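Local structure of Poly(A) RNA polymerase GLD2 (Rattus norvegicus, 6LBK) at residues A[58-63]-A[199-204]; A[298-303]-A[345-350]; A[319-322]-A[326-329]. The protein probably acts as a cytoplasmic poly(A) polymerase, using ATP to add adenylates to the 3' ends of selected mRNAs and microRNAs. The protein carries 1 engineered substitution. All blocks are in the same frame, centred on the assembly; numbering follows the deposited sequence.

Contact 1 (A[58-63]-A[199-204]); sequences ELFETC and RVRPLV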
ATOM      1  N   GLU A  58     -15.179 -13.832  -0.600  1.00 82.16           N
ATOM      2  CA  GLU A  58     -15.020 -14.604   0.635  1.00 80.71           C
ATOM      3  C   GLU A  58     -13.687 -14.294   1.311  1.00 72.41           C
ATOM      4  O   GLU A  58     -13.627 -14.049   2.525  1.00 77.90           O
ATOM      5  CB  GLU A  58     -15.148 -16.102   0.340  1.00 84.64           C
ATOM      6  CG  GLU A  58     -16.484 -16.715   0.703  1.00 91.36           C
ATOM      7  CD  GLU A  58     -16.684 -18.122   0.122  1.00104.51           C
ATOM      8  OE1 GLU A  58     -15.863 -19.021   0.414  1.00109.25           O
ATOM      9  OE2 GLU A  58     -17.686 -18.338  -0.603  1.00109.85           O
ATOM     10  N   LEU A  59     -12.604 -14.288   0.530  1.00 64.51           N
ATOM     11  CA  LEU A  59     -11.295 -13.943   1.072  1.00 64.22           C
ATOM     12  C   LEU A  59     -11.263 -12.487   1.531  1.00 75.01           C
ATOM     13  O   LEU A  59     -10.680 -12.164   2.578  1.00 78.08           O
ATOM     14  CB  LEU A  59     -10.214 -14.200   0.017  1.00 57.78           C
ATOM     15  CG  LEU A  59      -8.771 -13.931   0.428  1.00 59.65           C
ATOM     16  CD1 LEU A  59      -8.281 -15.051   1.312  1.00 61.52           C
ATOM     17  CD2 LEU A  59      -7.894 -13.797  -0.783  1.00 62.85           C
ATOM     18  N   PHE A  60     -11.890 -11.596   0.762  1.00 69.87           N
ATOM     19  CA  PHE A  60     -11.943 -10.196   1.142  1.00 64.77           C
ATOM     20  C   PHE A  60     -12.614 -10.027   2.496  1.00 71.47           C
ATOM     21  O   PHE A  60     -12.067  -9.389   3.398  1.00 64.36           O
ATOM     22  CB  PHE A  60     -12.677  -9.394   0.071  1.00 58.63           C
ATOM     23  CG  PHE A  60     -12.899  -7.974   0.458  1.00 63.56           C
ATOM     24  CD1 PHE A  60     -11.825  -7.190   0.899  1.00 60.87           C
ATOM     25  CD2 PHE A  60     -14.160  -7.416   0.383  1.00 70.94           C
ATOM     26  CE1 PHE A  60     -12.011  -5.873   1.290  1.00 63.09           C
ATOM     27  CE2 PHE A  60     -14.363  -6.097   0.750  1.00 80.98           C
ATOM     28  CZ  PHE A  60     -13.279  -5.316   1.209  1.00 78.07           C
ATOM     29  N   GLU A  61     -13.780 -10.639   2.668  1.00 78.40           N
ATOM     30  CA  GLU A  61     -14.566 -10.406   3.866  1.00 85.71           C
ATOM     31  C   GLU A  61     -13.953 -11.068   5.094  1.00 94.33           C
ATOM     32  O   GLU A  61     -14.073 -10.529   6.204  1.00 99.06           O
ATOM     33  CB  GLU A  61     -15.971 -10.933   3.635  1.00 89.22           C
ATOM     34  CG  GLU A  61     -16.678 -10.249   2.502  1.00 97.83           C
ATOM     35  CD  GLU A  61     -18.165 -10.247   2.696  1.00105.60           C
ATOM     36  OE1 GLU A  61     -18.873 -10.869   1.864  1.00105.85           O
ATOM     37  OE2 GLU A  61     -18.617  -9.638   3.692  1.00109.91           O
ATOM     38  N   THR A  62     -13.259 -12.203   4.927  1.00 93.77           N
ATOM     39  CA  THR A  62     -12.636 -12.789   6.110  1.00 90.42           C
ATOM     40  C   THR A  62     -11.264 -12.190   6.442  1.00 86.96           C
ATOM     41  O   THR A  62     -10.875 -12.203   7.617  1.00 95.31           O
ATOM     42  CB  THR A  62     -12.546 -14.318   5.971  1.00 92.25           C
ATOM     43  OG1 THR A  62     -11.789 -14.670   4.805  1.00 96.69           O
ATOM     44  CG2 THR A  62     -13.947 -14.944   5.890  1.00 90.02           C
ATOM     45  N   CYS A  63     -10.556 -11.590   5.477  1.00 82.71           N
ATOM     46  CA  CYS A  63      -9.235 -11.039   5.782  1.00 78.62           C
ATOM     47  C   CYS A  63      -9.200  -9.514   5.896  1.00 72.67           C
ATOM     48  O   CYS A  63      -8.223  -8.983   6.419  1.00 79.50           O
ATOM     49  CB  CYS A  63      -8.198 -11.474   4.735  1.00 78.38           C
ATOM     50  SG  CYS A  63      -7.837 -13.237   4.718  1.00 82.94           S
ATOM     51  N   ARG A 199     -15.100  -2.512  -6.106  1.00 66.62           N
ATOM     52  CA  ARG A 199     -14.205  -3.580  -6.536  1.00 58.13           C
ATOM     53  C   ARG A 199     -12.751  -3.306  -6.215  1.00 53.48           C
ATOM     54  O   ARG A 199     -11.943  -4.244  -6.237  1.00 54.92           O
ATOM     55  CB  ARG A 199     -14.345  -3.831  -8.048  1.00 59.34           C
ATOM     56  CG  ARG A 199     -15.643  -4.497  -8.450  1.00 63.64           C
ATOM     57  CD  ARG A 199     -15.832  -4.517  -9.949  1.00 65.59           C
ATOM     58  NE  ARG A 199     -16.206  -3.188 -10.420  1.00 74.22           N
ATOM     59  CZ  ARG A 199     -16.442  -2.861 -11.689  1.00 84.64           C
ATOM     60  NH1 ARG A 199     -16.350  -3.773 -12.652  1.00 93.79           N
ATOM     61  NH2 ARG A 199     -16.770  -1.613 -11.996  1.00 86.54           N
ATOM     62  N   VAL A 200     -12.385  -2.052  -5.951  1.00 53.22           N
ATOM     63  CA  VAL A 200     -10.969  -1.733  -5.763  1.00 49.34           C
ATOM     64  C   VAL A 200     -10.411  -2.468  -4.551  1.00 47.19           C
ATOM     65  O   VAL A 200      -9.312  -3.029  -4.605  1.00 49.84           O
ATOM     66  CB  VAL A 200     -10.762  -0.216  -5.650  1.00 50.26           C
ATOM     67  CG1 VAL A 200      -9.315   0.063  -5.340  1.00 46.77           C
ATOM     68  CG2 VAL A 200     -11.187   0.492  -6.956  1.00 52.82           C
ATOM     69  N   ARG A 201     -11.161  -2.497  -3.440  1.00 49.41           N
ATOM     70  CA  ARG A 201     -10.615  -3.104  -2.225  1.00 50.15           C
ATOM     71  C   ARG A 201     -10.543  -4.626  -2.300  1.00 60.27           C
ATOM     72  O   ARG A 201      -9.490  -5.184  -1.934  1.00 56.40           O
ATOM     73  CB  ARG A 201     -11.394  -2.627  -0.993  1.00 59.97           C
ATOM     74  CG  ARG A 201     -10.954  -1.212  -0.537  1.00 53.91           C
ATOM     75  CD  ARG A 201     -11.861  -0.627   0.572  1.00 56.97           C
ATOM     76  NE  ARG A 201     -11.607  -1.255   1.870  1.00 57.51           N
ATOM     77  CZ  ARG A 201     -12.501  -1.952   2.563  1.00 63.50           C
ATOM     78  NH1 ARG A 201     -13.736  -2.108   2.106  1.00 64.07           N
ATOM     79  NH2 ARG A 201     -12.165  -2.499   3.721  1.00 68.62           N
ATOM     80  N   PRO A 202     -11.583  -5.360  -2.754  1.00 65.90           N
ATOM     81  CA  PRO A 202     -11.417  -6.822  -2.908  1.00 64.43           C
ATOM     82  C   PRO A 202     -10.289  -7.211  -3.847  1.00 64.46           C
ATOM     83  O   PRO A 202      -9.531  -8.158  -3.568  1.00 64.99           O
ATOM     84  CB  PRO A 202     -12.782  -7.279  -3.452  1.00 70.30           C
ATOM     85  CG  PRO A 202     -13.742  -6.247  -2.964  1.00 74.79           C
ATOM     86  CD  PRO A 202     -12.978  -4.949  -3.011  1.00 69.85           C
ATOM     87  N   LEU A 203     -10.139  -6.482  -4.950  1.00 62.36           N
ATOM     88  CA  LEU A 203      -9.098  -6.823  -5.903  1.00 53.04           C
ATOM     89  C   LEU A 203      -7.730  -6.583  -5.301  1.00 48.12           C
ATOM     90  O   LEU A 203      -6.837  -7.432  -5.389  1.00 49.25           O
ATOM     91  CB  LEU A 203      -9.254  -5.989  -7.166  1.00 59.39           C
ATOM     92  CG  LEU A 203      -8.323  -6.522  -8.249  1.00 61.82           C
ATOM     93  CD1 LEU A 203      -8.972  -7.818  -8.877  1.00 51.19           C
ATOM     94  CD2 LEU A 203      -7.909  -5.490  -9.305  1.00 61.11           C
ATOM     95  N   VAL A 204      -7.548  -5.420  -4.678  1.00 50.57           N
ATOM     96  CA  VAL A 204      -6.258  -5.107  -4.087  1.00 43.78           C
ATOM     97  C   VAL A 204      -5.901  -6.133  -3.019  1.00 46.61           C
ATOM     98  O   VAL A 204      -4.746  -6.563  -2.916  1.00 43.84           O
ATOM     99  CB  VAL A 204      -6.266  -3.668  -3.547  1.00 46.04           C
ATOM    100  CG1 VAL A 204      -5.208  -3.488  -2.469  1.00 44.71           C
ATOM    101  CG2 VAL A 204      -6.071  -2.646  -4.707  1.00 37.90           C
TER

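Contact 2 (A[298-303]-A[345-350]); sequences FDWNTQ and QKFDMI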
ATOM      1  N   PHE A 298       2.641  -4.964 -20.509  1.00 85.60           N
ATOM      2  CA  PHE A 298       3.272  -3.770 -19.952  1.00 84.04           C
ATOM      3  C   PHE A 298       4.784  -3.863 -20.058  1.00 85.53           C
ATOM      4  O   PHE A 298       5.406  -4.733 -19.436  1.00 78.17           O
ATOM      5  CB  PHE A 298       2.886  -3.555 -18.487  1.00 75.15           C
ATOM      6  CG  PHE A 298       3.644  -2.419 -17.815  1.00 72.30           C
ATOM      7  CD1 PHE A 298       3.377  -1.098 -18.130  1.00 74.25           C
ATOM      8  CD2 PHE A 298       4.630  -2.677 -16.873  1.00 72.90           C
ATOM      9  CE1 PHE A 298       4.069  -0.061 -17.522  1.00 74.84           C
ATOM     10  CE2 PHE A 298       5.328  -1.630 -16.252  1.00 73.66           C
ATOM     11  CZ  PHE A 298       5.041  -0.329 -16.579  1.00 72.23           C
ATOM     12  N   ASP A 299       5.372  -2.885 -20.746  1.00 90.17           N
ATOM     13  CA  ASP A 299       6.800  -2.855 -21.055  1.00 99.53           C
ATOM     14  C   ASP A 299       7.570  -2.196 -19.903  1.00 97.56           C
ATOM     15  O   ASP A 299       7.728  -0.971 -19.836  1.00 96.67           O
ATOM     16  CB  ASP A 299       7.025  -2.141 -22.382  1.00 96.83           C
ATOM     17  CG  ASP A 299       8.435  -2.286 -22.887  1.00101.65           C
ATOM     18  OD1 ASP A 299       9.204  -3.053 -22.266  1.00 98.09           O
ATOM     19  OD2 ASP A 299       8.767  -1.657 -23.922  1.00111.34           O
ATOM     20  N   TRP A 300       8.049  -3.037 -18.977  1.00 89.25           N
ATOM     21  CA  TRP A 300       8.857  -2.571 -17.854  1.00 88.94           C
ATOM     22  C   TRP A 300      10.009  -1.692 -18.321  1.00 93.21           C
ATOM     23  O   TRP A 300      10.413  -0.760 -17.616  1.00 97.64           O
ATOM     24  CB  TRP A 300       9.439  -3.759 -17.095  1.00 83.21           C
ATOM     25  CG  TRP A 300       8.509  -4.892 -16.920  1.00 75.04           C
ATOM     26  CD1 TRP A 300       8.410  -5.986 -17.718  1.00 74.31           C
ATOM     27  CD2 TRP A 300       7.540  -5.061 -15.881  1.00 75.62           C
ATOM     28  NE1 TRP A 300       7.449  -6.835 -17.239  1.00 71.25           N
ATOM     29  CE2 TRP A 300       6.896  -6.287 -16.113  1.00 67.95           C
ATOM     30  CE3 TRP A 300       7.161  -4.295 -14.768  1.00 80.55           C
ATOM     31  CZ2 TRP A 300       5.893  -6.768 -15.289  1.00 64.97           C
ATOM     32  CZ3 TRP A 300       6.155  -4.774 -13.940  1.00 75.82           C
ATOM     33  CH2 TRP A 300       5.538  -5.999 -14.205  1.00 73.72           C
ATOM     34  N   ASN A 301      10.589  -2.019 -19.482  1.00 88.35           N
ATOM     35  CA  ASN A 301      11.858  -1.440 -19.902  1.00 90.99           C
ATOM     36  C   ASN A 301      11.717  -0.048 -20.496  1.00 93.56           C
ATOM     37  O   ASN A 301      12.718   0.670 -20.586  1.00 96.75           O
ATOM     38  CB  ASN A 301      12.546  -2.361 -20.917  1.00 93.99           C
ATOM     39  CG  ASN A 301      12.661  -3.792 -20.420  1.00 93.06           C
ATOM     40  OD1 ASN A 301      12.115  -4.152 -19.373  1.00 91.19           O
ATOM     41  ND2 ASN A 301      13.370  -4.614 -21.165  1.00 94.01           N
ATOM     42  N   THR A 302      10.514   0.362 -20.895  1.00 93.25           N
ATOM     43  CA  THR A 302      10.356   1.676 -21.497  1.00 96.85           C
ATOM     44  C   THR A 302       9.417   2.605 -20.743  1.00104.27           C
ATOM     45  O   THR A 302       9.496   3.828 -20.951  1.00100.81           O
ATOM     46  CB  THR A 302       9.842   1.547 -22.937  1.00100.74           C
ATOM     47  OG1 THR A 302       8.557   0.912 -22.918  1.00104.56           O
ATOM     48  CG2 THR A 302      10.815   0.718 -23.775  1.00104.09           C
ATOM     49  N   GLN A 303       8.537   2.087 -19.879  1.00108.61           N
ATOM     50  CA  GLN A 303       7.507   2.935 -19.296  1.00106.11           C
ATOM     51  C   GLN A 303       7.472   2.883 -17.774  1.00 87.43           C
ATOM     52  O   GLN A 303       7.958   1.952 -17.127  1.00 80.80           O
ATOM     53  CB  GLN A 303       6.113   2.622 -19.850  1.00113.15           C
ATOM     54  CG  GLN A 303       5.913   3.194 -21.240  1.00125.26           C
ATOM     55  CD  GLN A 303       4.460   3.300 -21.608  1.00128.95           C
ATOM     56  OE1 GLN A 303       3.657   2.443 -21.244  1.00122.42           O
ATOM     57  NE2 GLN A 303       4.110   4.349 -22.352  1.00136.85           N
ATOM     58  N   GLN A 345      17.620 -11.637 -11.169  1.00112.56           N
ATOM     59  CA  GLN A 345      16.926 -12.812 -10.650  1.00118.16           C
ATOM     60  C   GLN A 345      15.575 -12.459 -10.025  1.00115.97           C
ATOM     61  O   GLN A 345      14.564 -13.104 -10.319  1.00119.73           O
ATOM     62  CB  GLN A 345      17.847 -13.522  -9.651  1.00129.94           C
ATOM     63  CG  GLN A 345      17.386 -14.881  -9.180  1.00142.92           C
ATOM     64  CD  GLN A 345      16.354 -14.775  -8.068  1.00149.66           C
ATOM     65  OE1 GLN A 345      16.438 -13.885  -7.214  1.00152.77           O
ATOM     66  NE2 GLN A 345      15.370 -15.668  -8.080  1.00149.66           N
ATOM     67  N   LYS A 346      15.530 -11.422  -9.176  1.00109.97           N
ATOM     68  CA  LYS A 346      14.265 -11.039  -8.540  1.00103.78           C
ATOM     69  C   LYS A 346      13.271 -10.470  -9.554  1.00 94.24           C
ATOM     70  O   LYS A 346      12.074 -10.791  -9.510  1.00 91.97           O
ATOM     71  CB  LYS A 346      14.523 -10.026  -7.417  1.00107.29           C
ATOM     72  CG  LYS A 346      15.397 -10.550  -6.282  1.00115.50           C
ATOM     73  CD  LYS A 346      14.688 -11.628  -5.479  1.00118.22           C
ATOM     74  CE  LYS A 346      15.570 -12.158  -4.357  1.00125.95           C
ATOM     75  NZ  LYS A 346      15.938 -11.101  -3.372  1.00127.29           N
ATOM     76  N   PHE A 347      13.744  -9.597 -10.450  1.00 93.00           N
ATOM     77  CA  PHE A 347      12.911  -9.064 -11.528  1.00 95.50           C
ATOM     78  C   PHE A 347      12.265 -10.191 -12.330  1.00 93.02           C
ATOM     79  O   PHE A 347      11.053 -10.169 -12.608  1.00 88.12           O
ATOM     80  CB  PHE A 347      13.776  -8.160 -12.420  1.00 96.46           C
ATOM     81  CG  PHE A 347      13.045  -7.542 -13.586  1.00 88.15           C
ATOM     82  CD1 PHE A 347      11.720  -7.138 -13.470  1.00 78.36           C
ATOM     83  CD2 PHE A 347      13.715  -7.299 -14.778  1.00 82.54           C
ATOM     84  CE1 PHE A 347      11.069  -6.555 -14.539  1.00 72.72           C
ATOM     85  CE2 PHE A 347      13.076  -6.703 -15.841  1.00 74.74           C
ATOM     86  CZ  PHE A 347      11.766  -6.335 -15.735  1.00 71.88           C
ATOM     87  N   ASP A 348      13.067 -11.200 -12.685  1.00 93.46           N
ATOM     88  CA  ASP A 348      12.543 -12.365 -13.382  1.00 90.07           C
ATOM     89  C   ASP A 348      11.545 -13.109 -12.517  1.00 86.96           C
ATOM     90  O   ASP A 348      10.542 -13.608 -13.018  1.00 85.35           O
ATOM     91  CB  ASP A 348      13.679 -13.303 -13.789  1.00 97.78           C
ATOM     92  CG  ASP A 348      14.599 -12.683 -14.827  1.00111.55           C
ATOM     93  OD1 ASP A 348      14.170 -11.689 -15.454  1.00119.27           O
ATOM     94  OD2 ASP A 348      15.731 -13.185 -15.035  1.00112.16           O
ATOM     95  N   MET A 349      11.815 -13.224 -11.219  1.00 89.87           N
ATOM     96  CA  MET A 349      10.856 -13.892 -10.348  1.00 87.61           C
ATOM     97  C   MET A 349       9.483 -13.241 -10.477  1.00 81.82           C
ATOM     98  O   MET A 349       8.467 -13.928 -10.655  1.00 88.07           O
ATOM     99  CB  MET A 349      11.373 -13.880  -8.906  1.00 87.88           C
ATOM    100  CG  MET A 349      10.622 -14.807  -7.968  1.00 97.87           C
ATOM    101  SD  MET A 349      11.026 -14.605  -6.214  1.00106.92           S
ATOM    102  CE  MET A 349      12.816 -14.649  -6.253  1.00111.52           C
ATOM    103  N   ILE A 350       9.448 -11.907 -10.464  1.00 80.41           N
ATOM    104  CA  ILE A 350       8.182 -11.192 -10.658  1.00 71.51           C
ATOM    105  C   ILE A 350       7.575 -11.534 -12.021  1.00 72.87           C
ATOM    106  O   ILE A 350       6.393 -11.893 -12.121  1.00 74.07           O
ATOM    107  CB  ILE A 350       8.382  -9.669 -10.508  1.00 63.09           C
ATOM    108  CG1 ILE A 350       9.340  -9.315  -9.361  1.00 76.50           C
ATOM    109  CG2 ILE A 350       7.060  -8.973 -10.291  1.00 57.02           C
ATOM    110  CD1 ILE A 350       8.724  -9.301  -8.002  1.00 77.15           C
TER

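Contact 3 (A[319-322]-A[326-329]); sequences MEWR and ICVE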
ATOM      1  N   MET A 319      18.399  10.558 -13.945  1.00150.95           N
ATOM      2  CA  MET A 319      19.280   9.466 -13.448  1.00155.37           C
ATOM      3  C   MET A 319      18.559   8.496 -12.502  1.00150.37           C
ATOM      4  O   MET A 319      19.053   7.385 -12.318  1.00150.71           O
ATOM      5  CB  MET A 319      20.602   9.984 -12.880  1.00161.40           C
ATOM      6  CG  MET A 319      21.400  10.734 -13.933  1.00169.12           C
ATOM      7  SD  MET A 319      21.030  10.207 -15.632  1.00167.49           S
ATOM      8  CE  MET A 319      21.458  11.701 -16.522  1.00171.30           C
ATOM      9  N   GLU A 320      17.444   8.901 -11.912  1.00143.80           N
ATOM     10  CA  GLU A 320      16.718   7.966 -11.031  1.00138.53           C
ATOM     11  C   GLU A 320      16.255   6.751 -11.842  1.00136.23           C
ATOM     12  O   GLU A 320      16.409   5.642 -11.349  1.00140.53           O
ATOM     13  CB  GLU A 320      15.519   8.676 -10.403  1.00141.61           C
ATOM     14  CG  GLU A 320      15.884   9.750  -9.385  1.00150.76           C
ATOM     15  CD  GLU A 320      16.481   9.303  -8.060  1.00152.92           C
ATOM     16  OE1 GLU A 320      15.952   9.701  -7.017  1.00152.10           O
ATOM     17  OE2 GLU A 320      17.485   8.582  -8.076  1.00155.07           O
ATOM     18  N   TRP A 321      15.768   6.935 -13.062  1.00133.71           N
ATOM     19  CA  TRP A 321      15.206   5.777 -13.803  1.00129.76           C
ATOM     20  C   TRP A 321      16.187   5.154 -14.793  1.00130.03           C
ATOM     21  O   TRP A 321      15.765   4.278 -15.534  1.00121.56           O
ATOM     22  CB  TRP A 321      13.950   6.212 -14.550  1.00129.97           C
ATOM     23  CG  TRP A 321      13.146   7.266 -13.862  1.00133.51           C
ATOM     24  CD1 TRP A 321      13.234   8.609 -14.057  1.00139.88           C
ATOM     25  CD2 TRP A 321      12.093   7.070 -12.905  1.00127.38           C
ATOM     26  NE1 TRP A 321      12.327   9.261 -13.273  1.00138.71           N
ATOM     27  CE2 TRP A 321      11.611   8.342 -12.555  1.00130.32           C
ATOM     28  CE3 TRP A 321      11.517   5.952 -12.303  1.00116.92           C
ATOM     29  CZ2 TRP A 321      10.582   8.522 -11.637  1.00122.47           C
ATOM     30  CZ3 TRP A 321      10.498   6.129 -11.401  1.00113.42           C
ATOM     31  CH2 TRP A 321      10.041   7.397 -11.073  1.00116.26           C
ATOM     32  N   ARG A 322      17.453   5.538 -14.785  1.00133.46           N
ATOM     33  CA  ARG A 322      18.337   5.018 -15.861  1.00134.68           C
ATOM     34  C   ARG A 322      18.468   3.490 -15.873  1.00130.06           C
ATOM     35  O   ARG A 322      18.299   2.926 -16.949  1.00137.12           O
ATOM     36  CB  ARG A 322      19.715   5.686 -15.789  1.00138.69           C
ATOM     37  CG  ARG A 322      20.387   5.868 -17.143  1.00141.35           C
ATOM     38  CD  ARG A 322      21.260   7.105 -17.215  1.00147.85           C
ATOM     39  NE  ARG A 322      22.282   7.069 -16.180  1.00157.75           N
ATOM     40  CZ  ARG A 322      23.454   6.443 -16.280  1.00165.81           C
ATOM     41  NH1 ARG A 322      23.772   5.802 -17.391  1.00170.19           N
ATOM     42  NH2 ARG A 322      24.310   6.467 -15.272  1.00165.87           N
ATOM     43  N   ILE A 326      11.865  -1.757 -12.739  1.00 90.61           N
ATOM     44  CA  ILE A 326      10.464  -1.412 -12.572  1.00 82.80           C
ATOM     45  C   ILE A 326      10.409   0.049 -12.141  1.00 86.88           C
ATOM     46  O   ILE A 326      11.202   0.478 -11.290  1.00 83.49           O
ATOM     47  CB  ILE A 326       9.775  -2.338 -11.548  1.00 78.46           C
ATOM     48  CG1 ILE A 326       9.972  -3.803 -11.938  1.00 77.85           C
ATOM     49  CG2 ILE A 326       8.265  -2.064 -11.443  1.00 78.30           C
ATOM     50  CD1 ILE A 326       9.213  -4.763 -11.078  1.00 72.53           C
ATOM     51  N   CYS A 327       9.540   0.826 -12.793  1.00 88.30           N
ATOM     52  CA  CYS A 327       9.402   2.267 -12.561  1.00 86.04           C
ATOM     53  C   CYS A 327       7.947   2.612 -12.241  1.00 90.26           C
ATOM     54  O   CYS A 327       7.115   2.675 -13.146  1.00 96.23           O
ATOM     55  CB  CYS A 327       9.875   3.063 -13.765  1.00 89.44           C
ATOM     56  SG  CYS A 327      11.608   2.885 -14.132  1.00106.12           S
ATOM     57  N   VAL A 328       7.642   2.861 -10.971  1.00 77.51           N
ATOM     58  CA  VAL A 328       6.327   3.330 -10.533  1.00 70.48           C
ATOM     59  C   VAL A 328       6.488   4.727  -9.908  1.00 72.78           C
ATOM     60  O   VAL A 328       7.274   4.902  -8.973  1.00 78.37           O
ATOM     61  CB  VAL A 328       5.693   2.348  -9.542  1.00 64.98           C
ATOM     62  CG1 VAL A 328       4.270   2.747  -9.232  1.00 71.78           C
ATOM     63  CG2 VAL A 328       5.790   0.938 -10.064  1.00 64.37           C
ATOM     64  N   GLU A 329       5.808   5.732 -10.467  1.00 73.67           N
ATOM     65  CA  GLU A 329       5.958   7.111 -10.011  1.00 76.08           C
ATOM     66  C   GLU A 329       5.162   7.334  -8.723  1.00 88.75           C
ATOM     67  O   GLU A 329       3.948   7.116  -8.692  1.00 90.51           O
ATOM     68  CB  GLU A 329       5.497   8.095 -11.085  1.00 79.95           C
ATOM     69  CG  GLU A 329       5.701   9.572 -10.723  1.00 83.48           C
ATOM     70  CD  GLU A 329       4.980  10.554 -11.671  1.00 90.83           C
ATOM     71  OE1 GLU A 329       5.613  11.544 -12.126  1.00 96.90           O
ATOM     72  OE2 GLU A 329       3.779  10.354 -11.953  1.00 94.20           O
TER

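Contact 1 (A[58-63]-A[199-204])
F60 reaches out from helix 51-63 and meets P202 and R201, near the start of helix 200-213, with two different parts of its ring. P202 lies over one face: its CG sits 3.9 Å from the ring centroid and 23° off the normal, a CH-pi contact displaced toward the CD2 side, where P202 CG is 3.6 Å from F60 CD2. R201 meets the rim instead. Its guanidinium stands 75° from the phenyl plane, with R201 NH1 3.4 Å from F60 CZ, so the ring edge points at the flat of the guanidinium and the charge is not stacked over the pi face. The extended first torsion of F60, CG anti to N at 174°, carries the ring over to the other helix. The R201 chain turns about its CG-CD bond, and its end is held by hydrogen bonds from NE to G102 O and from NH2 to Q64 OE1, which fix the plane that F60 CZ faces. L283 of helix 283-297 also touches P202. On helix 51-63, T62 N and T62 OG1 reach E58 O from opposite faces of its carbonyl plane, with T62 OG1 3.0 Å from E58 O. Cutting F60 back to alanine would take the ring away, and P202 CG and the guanidinium face of R201 would probably lose this packing partner. Joining helices separated by the palm sheet in sequence, this buried helix-helix packing is consistent with the helical domain of Cid1-type poly(A) polymerases.

Contact 2 (A[298-303]-A[345-350])
W300 and F347 form a T-shaped aromatic pair between the loop 298-303 and helix 344-363. F347 presents its CE1-CZ edge to the indole; the planes stand at 88°, and the phenyl centroid is 5.2 Å from that of the five-membered ring. The touch spreads off the indole onto its stem, F347 CZ lying 3.7 Å from W300 CB. F347 CG is anti to its backbone N (chi1 180°), which stretches the ring away from the helix and brings its far edge to the tryptophan. N301 stands beside the same edge, its OD1 4.3 Å from F347 CZ, a loose approach at the rim. On the opposite side of the indole F298 takes part: F298 CD2 sits 3.7 Å above the W300 plane, so phenyl groups bear on both faces and limit how far the indole can tilt. The contact thus joins the link between helix 283-297 and strand 303-306, within the PAP-associated region of Cid1-type polymerases, to the long C-terminal helix. Further out, D299 shapes the loop that presents W300. D299 OD1 accepts from N301 N at 3.3 Å, closing an Asx turn, and T302 OG1 lies 2.8 Å from D299 OD2; both donors come from above the carboxylate plane. The D299 carbonyl oxygen in turn accepts from the backbone N of T302 and of Q303, which tightens the bend leading into the strand. On the helix side, F347 stacks with the ring of Y325, I350 packs on I216, T223 and L224, and K346 NZ is hydrogen-bonded to R221 O.

Contact 3 (A[319-322]-A[326-329])
W321 and C327 make the main packing contact here, with C327 set obliquely against the CE3 corner of the six-membered ring. C327 CB and SG are each 3.6 Å from W321 CE3, and SG lies 4.9 Å from the six-ring centroid at 73° to the normal, a sulfur-aromatic approach. SG is anti to its own carbonyl carbon (chi1 -64°), which sets the sulfur alongside W321 CE3 and CB. Looser packing continues at W321 CH2, 4.2 Å from E329 CA and again oblique to the ring; E320 CB stands over one face of the indole. One polar atom of 326-329 comes near the ring without a hydrogen bond: V328 O lies at the edge, 4.2 Å from W321 CZ3. Outside partners hold the 326-329 backbone. N336 takes V328 N on its OD1 and gives its ND2 to I326 O. The E329 carboxylate, through OE2, is bonded to S306 OG. Backbone bonds of C327 and E329 with I305 dock the short, weakly bonded strand about 328-329 at the edge of a small mixed sheet, parallel to 303-306; W321 also touches M304 of that sheet, which lies within the PAP-associated region of Cid1-type poly(A) polymerases.

How the contacts relate
Contacts 2 and 3 are neighbours, their centres 12 Å apart. I326 bridges them: its CG1 lies 3.9 Å from F347 CE1 and 4.0 Å from W300 CE3, so the aromatic pair rests on the residue that leads into strand 328-329. Q303 O adds a 4.0 Å approach to C327 CB. In sequence, contact 3 falls wholly between the two segments of contact 2. Contact 1 stands apart, its centre 26 Å from that of contact 2 and 30 Å from that of contact 3, with nearest atoms about 14 and 13 Å away. All three lie away from D109 and D111, the probable catalytic magnesium ligands at the palm sheet.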